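Local coordinates for type VI immunity protein Atu4351 (Agrobacterium fabrum, PDB 6ITW), which probably protects the bacterium from its own type VI secretion toxin, serving as the immunity half of an effector-immunity pair, at residues Y56-P62 and H85-A91; A146-K150 and G181-V185; A72-Q78 and R220-S224. All coordinates share one frame; numbering follows the deposited sequence.

Contact 1: Y56-P62 and H85-A91; sequences YFQFCNP and HALGFSA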
# COMPACT_ATOMS: atom_id res chain seq x y z
N TYR A 56 11.04 -4.77 1.64
CA TYR A 56 10.73 -3.38 1.33
C TYR A 56 9.35 -3.23 0.69
O TYR A 56 8.72 -2.18 0.81
CB TYR A 56 11.82 -2.82 0.42
CG TYR A 56 11.89 -1.33 0.31
CD1 TYR A 56 12.67 -0.58 1.20
CD2 TYR A 56 11.20 -0.66 -0.70
CE1 TYR A 56 12.75 0.81 1.09
CE2 TYR A 56 11.27 0.71 -0.82
CZ TYR A 56 12.05 1.44 0.08
OH TYR A 56 12.12 2.81 -0.04
N PHE A 57 8.89 -4.28 0.00
CA PHE A 57 7.54 -4.36 -0.54
C PHE A 57 7.14 -5.83 -0.56
O PHE A 57 7.98 -6.71 -0.74
CB PHE A 57 7.45 -3.73 -1.94
CG PHE A 57 6.04 -3.72 -2.54
CD1 PHE A 57 5.16 -2.67 -2.30
CD2 PHE A 57 5.62 -4.77 -3.35
CE1 PHE A 57 3.88 -2.66 -2.87
CE2 PHE A 57 4.34 -4.78 -3.91
CZ PHE A 57 3.47 -3.72 -3.67
N GLN A 58 5.86 -6.09 -0.34
CA GLN A 58 5.33 -7.44 -0.44
C GLN A 58 3.96 -7.34 -1.07
O GLN A 58 3.26 -6.34 -0.89
CB GLN A 58 5.24 -8.14 0.92
CG GLN A 58 4.27 -7.49 1.88
CD GLN A 58 4.39 -8.05 3.27
OE1 GLN A 58 3.65 -8.95 3.66
NE2 GLN A 58 5.35 -7.52 4.05
N PHE A 59 3.58 -8.37 -1.83
CA PHE A 59 2.25 -8.43 -2.41
C PHE A 59 1.33 -9.16 -1.46
O PHE A 59 1.77 -9.99 -0.65
CB PHE A 59 2.25 -9.14 -3.76
CG PHE A 59 2.98 -8.41 -4.84
CD1 PHE A 59 4.36 -8.61 -5.03
CD2 PHE A 59 2.31 -7.53 -5.68
CE1 PHE A 59 5.05 -7.92 -6.04
CE2 PHE A 59 2.99 -6.85 -6.69
CZ PHE A 59 4.37 -7.06 -6.87
N CYS A 60 0.04 -8.84 -1.55
CA CYS A 60 -0.95 -9.42 -0.67
C CYS A 60 -2.19 -9.78 -1.46
O CYS A 60 -2.47 -9.22 -2.53
CB CYS A 60 -1.32 -8.46 0.48
SG CYS A 60 -2.16 -6.91 -0.03
N ASN A 61 -2.95 -10.73 -0.92
CA ASN A 61 -4.24 -11.09 -1.49
C ASN A 61 -5.28 -10.03 -1.14
O ASN A 61 -5.60 -9.88 0.05
CB ASN A 61 -4.65 -12.47 -0.99
CG ASN A 61 -5.87 -13.03 -1.71
OD1 ASN A 61 -6.82 -12.29 -2.02
ND2 ASN A 61 -5.84 -14.33 -2.00
N PRO A 62 -5.84 -9.30 -2.12
CA PRO A 62 -6.82 -8.25 -1.79
C PRO A 62 -7.97 -8.74 -0.95
O PRO A 62 -8.52 -8.00 -0.13
CB PRO A 62 -7.32 -7.76 -3.16
CG PRO A 62 -6.42 -8.38 -4.17
CD PRO A 62 -5.75 -9.55 -3.56
N HIS A 85 -8.94 -2.01 -4.02
CA HIS A 85 -8.42 -3.34 -3.75
C HIS A 85 -6.95 -3.24 -3.36
O HIS A 85 -6.15 -2.71 -4.13
CB HIS A 85 -8.62 -4.23 -4.98
CG HIS A 85 -10.00 -4.12 -5.54
ND1 HIS A 85 -11.11 -4.60 -4.88
CD2 HIS A 85 -10.46 -3.53 -6.67
CE1 HIS A 85 -12.19 -4.33 -5.59
NE2 HIS A 85 -11.82 -3.68 -6.68
N ALA A 86 -6.62 -3.78 -2.19
CA ALA A 86 -5.25 -3.75 -1.68
C ALA A 86 -4.41 -4.80 -2.41
O ALA A 86 -4.73 -6.00 -2.35
CB ALA A 86 -5.24 -4.00 -0.17
N LEU A 87 -3.33 -4.37 -3.06
CA LEU A 87 -2.50 -5.27 -3.85
C LEU A 87 -1.18 -5.63 -3.17
O LEU A 87 -0.64 -6.71 -3.45
CB LEU A 87 -2.19 -4.67 -5.22
CG LEU A 87 -3.41 -4.18 -6.01
CD1 LEU A 87 -2.98 -3.58 -7.33
CD2 LEU A 87 -4.42 -5.31 -6.22
N GLY A 88 -0.65 -4.76 -2.32
CA GLY A 88 0.61 -5.00 -1.63
C GLY A 88 0.89 -3.84 -0.70
O GLY A 88 0.16 -2.84 -0.68
N PHE A 89 1.97 -3.97 0.07
CA PHE A 89 2.34 -2.85 0.94
C PHE A 89 3.83 -2.81 1.23
O PHE A 89 4.51 -3.84 1.28
CB PHE A 89 1.55 -2.87 2.26
CG PHE A 89 1.34 -4.25 2.85
CD1 PHE A 89 2.26 -4.81 3.73
CD2 PHE A 89 0.18 -4.98 2.55
CE1 PHE A 89 2.05 -6.05 4.30
CE2 PHE A 89 -0.05 -6.23 3.12
CZ PHE A 89 0.89 -6.77 3.99
N SER A 90 4.33 -1.59 1.43
CA SER A 90 5.68 -1.37 1.92
C SER A 90 5.92 -2.08 3.24
O SER A 90 5.00 -2.64 3.85
CB SER A 90 5.94 0.12 2.11
OG SER A 90 5.39 0.57 3.34
N ALA A 91 7.17 -2.00 3.72
CA ALA A 91 7.56 -2.57 4.99
C ALA A 91 6.91 -1.88 6.19
O ALA A 91 6.94 -2.43 7.30
CB ALA A 91 9.08 -2.50 5.11
O HOH W 1 6.63 -5.38 2.82
O HOH W 2 -8.67 -5.42 -0.71

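Contact 2: A146-K150 and G181-V185; sequences APDEK and GQLTV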
# COMPACT_ATOMS: atom_id res chain seq x y z
N ALA A 146 10.52 4.99 5.39
CA ALA A 146 9.81 5.78 6.38
C ALA A 146 10.84 6.50 7.24
O ALA A 146 11.66 5.84 7.90
CB ALA A 146 8.88 4.91 7.25
N PRO A 147 10.87 7.83 7.21
CA PRO A 147 11.85 8.57 8.02
C PRO A 147 11.49 8.54 9.50
O PRO A 147 10.31 8.52 9.88
CB PRO A 147 11.76 9.99 7.46
CG PRO A 147 10.33 10.09 6.94
CD PRO A 147 10.01 8.71 6.40
N ASP A 148 12.52 8.53 10.34
CA ASP A 148 12.31 8.72 11.77
C ASP A 148 12.13 10.21 12.08
O ASP A 148 12.01 11.06 11.19
CB ASP A 148 13.47 8.10 12.55
CG ASP A 148 14.82 8.76 12.24
OD1 ASP A 148 14.89 9.87 11.65
OD2 ASP A 148 15.83 8.14 12.60
N GLU A 149 12.11 10.55 13.38
CA GLU A 149 11.88 11.93 13.80
C GLU A 149 12.99 12.87 13.34
O GLU A 149 12.73 14.06 13.14
CB GLU A 149 11.76 12.01 15.31
CG GLU A 149 10.47 11.43 15.79
CD GLU A 149 10.27 11.61 17.27
OE1 GLU A 149 11.21 12.08 17.95
OE2 GLU A 149 9.16 11.27 17.73
N LYS A 150 14.21 12.37 13.17
CA LYS A 150 15.31 13.17 12.65
C LYS A 150 15.40 13.14 11.12
O LYS A 150 16.43 13.52 10.56
CB LYS A 150 16.63 12.71 13.27
CG LYS A 150 16.65 12.72 14.81
CD LYS A 150 18.00 12.27 15.37
CE LYS A 150 18.07 12.44 16.89
NZ LYS A 150 19.43 12.08 17.43
N GLY A 181 4.42 8.15 21.63
CA GLY A 181 5.48 7.29 21.16
C GLY A 181 6.42 8.00 20.22
O GLY A 181 6.09 9.02 19.61
N GLN A 182 7.63 7.45 20.09
CA GLN A 182 8.65 8.01 19.22
C GLN A 182 8.64 7.31 17.87
O GLN A 182 8.55 6.08 17.79
CB GLN A 182 10.04 7.89 19.82
CG GLN A 182 10.27 8.72 21.05
CD GLN A 182 11.66 8.53 21.59
OE1 GLN A 182 11.94 7.53 22.26
NE2 GLN A 182 12.56 9.47 21.28
N LEU A 183 8.74 8.11 16.81
CA LEU A 183 9.05 7.60 15.48
C LEU A 183 10.57 7.46 15.39
O LEU A 183 11.28 8.30 14.85
CB LEU A 183 8.50 8.55 14.43
CG LEU A 183 7.98 7.98 13.12
CD1 LEU A 183 6.77 7.11 13.40
CD2 LEU A 183 7.66 9.12 12.17
N THR A 184 11.07 6.38 16.00
CA THR A 184 12.48 6.01 15.96
C THR A 184 12.58 4.49 15.84
O THR A 184 11.65 3.76 16.20
CB THR A 184 13.27 6.47 17.20
OG1 THR A 184 12.66 5.93 18.38
CG2 THR A 184 13.31 7.98 17.30
N VAL A 185 13.73 4.01 15.34
CA VAL A 185 13.94 2.58 15.14
C VAL A 185 13.76 1.81 16.44
O VAL A 185 13.25 0.68 16.43
CB VAL A 185 15.32 2.29 14.51
CG1 VAL A 185 15.47 3.04 13.20
CG2 VAL A 185 16.44 2.66 15.46
O HOH W 3 15.43 6.32 14.70

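Contact 3: A72-Q78 and R220-S224; sequences ALGGDKQ and RTIGS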
# COMPACT_ATOMS: atom_id res chain seq x y z
N ALA A 72 -10.37 2.03 6.38
CA ALA A 72 -9.65 3.27 6.12
C ALA A 72 -10.47 4.20 5.23
O ALA A 72 -10.43 5.43 5.40
CB ALA A 72 -8.29 2.98 5.47
N LEU A 73 -11.22 3.64 4.29
CA LEU A 73 -11.95 4.42 3.31
C LEU A 73 -13.44 4.44 3.58
O LEU A 73 -14.21 4.93 2.75
CB LEU A 73 -11.68 3.87 1.91
CG LEU A 73 -10.23 3.87 1.44
CD1 LEU A 73 -10.18 3.46 -0.04
CD2 LEU A 73 -9.57 5.22 1.66
N GLY A 74 -13.87 3.91 4.73
CA GLY A 74 -15.26 3.87 5.13
C GLY A 74 -16.02 5.13 4.82
O GLY A 74 -15.72 6.21 5.34
N GLY A 75 -17.01 5.01 3.93
CA GLY A 75 -17.93 6.08 3.65
C GLY A 75 -17.44 7.14 2.70
O GLY A 75 -18.09 8.19 2.58
N ASP A 76 -16.32 6.93 2.02
CA ASP A 76 -15.87 7.92 1.06
C ASP A 76 -16.66 7.82 -0.24
O ASP A 76 -16.98 6.72 -0.70
CB ASP A 76 -14.38 7.78 0.77
CG ASP A 76 -13.78 9.07 0.28
OD1 ASP A 76 -13.40 9.91 1.14
OD2 ASP A 76 -13.71 9.27 -0.96
N LYS A 77 -16.96 8.97 -0.84
CA LYS A 77 -17.77 8.99 -2.06
C LYS A 77 -16.93 8.72 -3.30
O LYS A 77 -17.37 8.01 -4.21
CB LYS A 77 -18.49 10.33 -2.21
CG LYS A 77 -19.22 10.80 -0.95
CD LYS A 77 -20.30 9.82 -0.49
CE LYS A 77 -21.04 10.37 0.74
NZ LYS A 77 -21.97 9.39 1.36
N GLN A 78 -15.73 9.29 -3.37
CA GLN A 78 -14.87 9.14 -4.54
C GLN A 78 -14.02 7.87 -4.51
O GLN A 78 -13.89 7.20 -5.54
CB GLN A 78 -13.97 10.35 -4.66
CG GLN A 78 -14.72 11.66 -4.66
CD GLN A 78 -13.82 12.81 -4.97
OE1 GLN A 78 -12.88 13.11 -4.22
NE2 GLN A 78 -14.07 13.47 -6.10
N ARG A 220 -9.08 16.95 1.88
CA ARG A 220 -10.22 16.69 2.76
C ARG A 220 -9.92 15.48 3.63
O ARG A 220 -8.88 14.83 3.50
CB ARG A 220 -11.51 16.46 1.97
CG ARG A 220 -11.45 15.30 0.98
CD ARG A 220 -12.78 15.05 0.30
NE ARG A 220 -12.67 14.07 -0.79
CZ ARG A 220 -12.93 12.77 -0.67
NH1 ARG A 220 -13.30 12.25 0.50
NH2 ARG A 220 -12.81 11.97 -1.73
N THR A 221 -10.86 15.18 4.51
CA THR A 221 -10.84 13.99 5.34
C THR A 221 -11.57 12.85 4.64
O THR A 221 -12.68 13.04 4.13
CB THR A 221 -11.49 14.28 6.68
OG1 THR A 221 -10.67 15.22 7.37
CG2 THR A 221 -11.59 13.00 7.50
N ILE A 222 -10.95 11.66 4.61
CA ILE A 222 -11.58 10.51 3.99
C ILE A 222 -12.87 10.21 4.74
O ILE A 222 -12.92 10.33 5.98
CB ILE A 222 -10.64 9.30 3.98
CG1 ILE A 222 -9.41 9.56 3.10
CG2 ILE A 222 -11.37 8.03 3.49
CD1 ILE A 222 -9.73 9.78 1.64
N GLY A 223 -13.91 9.83 4.00
CA GLY A 223 -15.24 9.60 4.54
C GLY A 223 -16.06 10.85 4.78
O GLY A 223 -17.21 10.75 5.23
N SER A 224 -15.50 12.04 4.51
CA SER A 224 -16.19 13.31 4.70
C SER A 224 -16.12 14.11 3.41
O SER A 224 -15.42 13.75 2.46
CB SER A 224 -15.58 14.14 5.84
OG SER A 224 -15.64 13.45 7.08

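Contact 1: Y56-P62 and H85-A91
The carbonyl oxygen of Phe89 receives two donors: the backbone N of Gln58, 3.1 Å from Phe89 O, and a water that lies 2.8 Å from NE2 of the same glutamine. Backbone and side chain of Gln58 thus hold one acceptor, the first directly and the second through the water. Phe89 N answers with a bond of 2.9 Å to Gln58 O, which completes the hydrogen-bonded pair of two antiparallel strands, 57-59 and 85-90, of the GAD-like region, inside the eight-stranded mixed sheet. The pairing continues at Cys60, whose N donates to Leu87 O from well above the carbonyl plane, although the N-H points almost straight at the oxygen (171°).

Beyond the backbone, Gln58 lies across the Phe89 ring. With chi1 at 64° its CG sits between the backbone N and the carbonyl carbon, which carries the methylene over one face of the ring, a CH-pi contact 4.0 Å from the centroid. The amide plane is turned 31° from the ring, and its polar ends are bonded beyond the pair, OE1 to Gly168 N and NE2 also to Gln169 O. Cys60 packs CB 3.7 Å from Phe89 CE2, and its SG makes an oblique sulfur-aromatic contact, 5.0 Å from the ring centroid. On the opposite face of the sheet from Gln58 and Phe89, Phe57 reaches with CZ to within 3.7 Å of Gly88 CA; its CE2 also stands over the centre of the Phe59 ring. Leu87 and Gly88 form a classic beta bulge in strand 84-90, both facing Leu96 of the neighbouring strand 94-99.

All the touching residues are buried, and the bonds to Gly168 N, Gln169 O and the water satisfy the Gln58 amide there, linking this sheet to the chain at Gly168 and Gln169.

Contact 2: A146-K150 and G181-V185
An inverse gamma turn centred on Leu183 forms one half of this surface contact, in which two loops of the Tdi1 C-terminal family region meet: one leads from helix 128-137 to helix 155-162, the other from strand 169-173 to strand 188-192. The turn is accompanied by a weak bond from Thr184 N back to Gln182 O, and it presents both the N-H and the C=O of Leu183 to Glu149. The backbone N of Glu149 donates to Leu183 O at 2.8 Å, and that carbonyl points almost directly at the donor, although the N-H itself is bent (138°). In return the carboxylate of Glu149 takes the N-H of Leu183 on OE2, a weak bond of 3.3 Å.

The side chain reaches that position because CG stands anti to the carbonyl carbon (chi1 -72°) and the chain then runs on extended. On the way its CG passes 3.7 Å from Leu183 CB, the two side chains crossing at a slant. Leu183 also turns its CD2 methyl to the carbonyl oxygen of Pro147, while Asp148 brings CB to 3.2 Å from Leu183 O, next to the N-H of Glu149 that this oxygen accepts.

Asp148 braces its own loop and ties it to the next helix: OD1 accepts from Lys152 N, and OD2 forms a salt bridge with Arg157 of helix 155-162, where Val185 also packs. Between the two loops, a water donates to Asp148 OD2 at 2.8 Å and accepts from Val185 N at 2.9 Å.

Contact 3: A72-Q78 and R220-S224
Two torsions aim the charged groups of this contact at each other. Asp76 holds CG opposite its own backbone N (chi1 -156°), and Arg220, after a first turn that sets CG between N and the carbonyl carbon, runs extended from CG to NE. Carboxylate and guanidinium therefore arrive from opposite directions and meet edge to edge, their planes only 20° apart. The result is a two-pronged salt bridge: NH2 of Arg220 lies 2.9 Å from Asp76 OD2, on the syn lone pair, while NH1 of Arg220 pairs with Asp76 OD1 at a modelled separation too short to be taken literally.

OD1 of Asp76 accepts Gly223 N at 2.9 Å on its anti lone pair, and OD2 also takes the N-H of Leu79. On the arginine, NH2 gives a second bond to Gln78 OE1 at 2.7 Å, in the plane of the amide carbonyl; the amide is turned 55° from the guanidinium.

Both backbones bend here in type II beta turns, Leu73 to Asp76 and Thr221 to Ser224, with Gly75 and Gly223 at positive phi. Gly223 CA lies 3.5 Å from Gly74 O, leaving little room for a side chain there. Beside the carboxylate, Ile222 places CG2 3.8 Å from Leu73 CD2 and 3.4 Å from Ala72 O; Leu73 and Ile222 also touch Val114 of strand 113-116.

The sound bonds, from Arg220 NH2 and Gly223 N, probably restrict the rotation of both groups, and the donors would probably favour a charged Asp76. The pair fastens the turn that follows helix 66-73 to the edge strand 218-221.

From the N terminus, strand 57-59 opens contact 1 and leads through Pro62 into helix 66-73, whose far end opens contact 3 before the chain returns as strand 84-90 to close contact 1. Contacts 1 and 3 therefore cross, and both reach the same eight-stranded sheet, the first among its inner strands and the second at its edge strand 218-221. Contact 2 opens and closes later, between 146 and 185, within the long excursion that contact 3 completes near the C terminus. It joins two surface loops of the C-terminal family region, with its centre about 22 Å from that of contact 1 and 27 Å from that of contact 3.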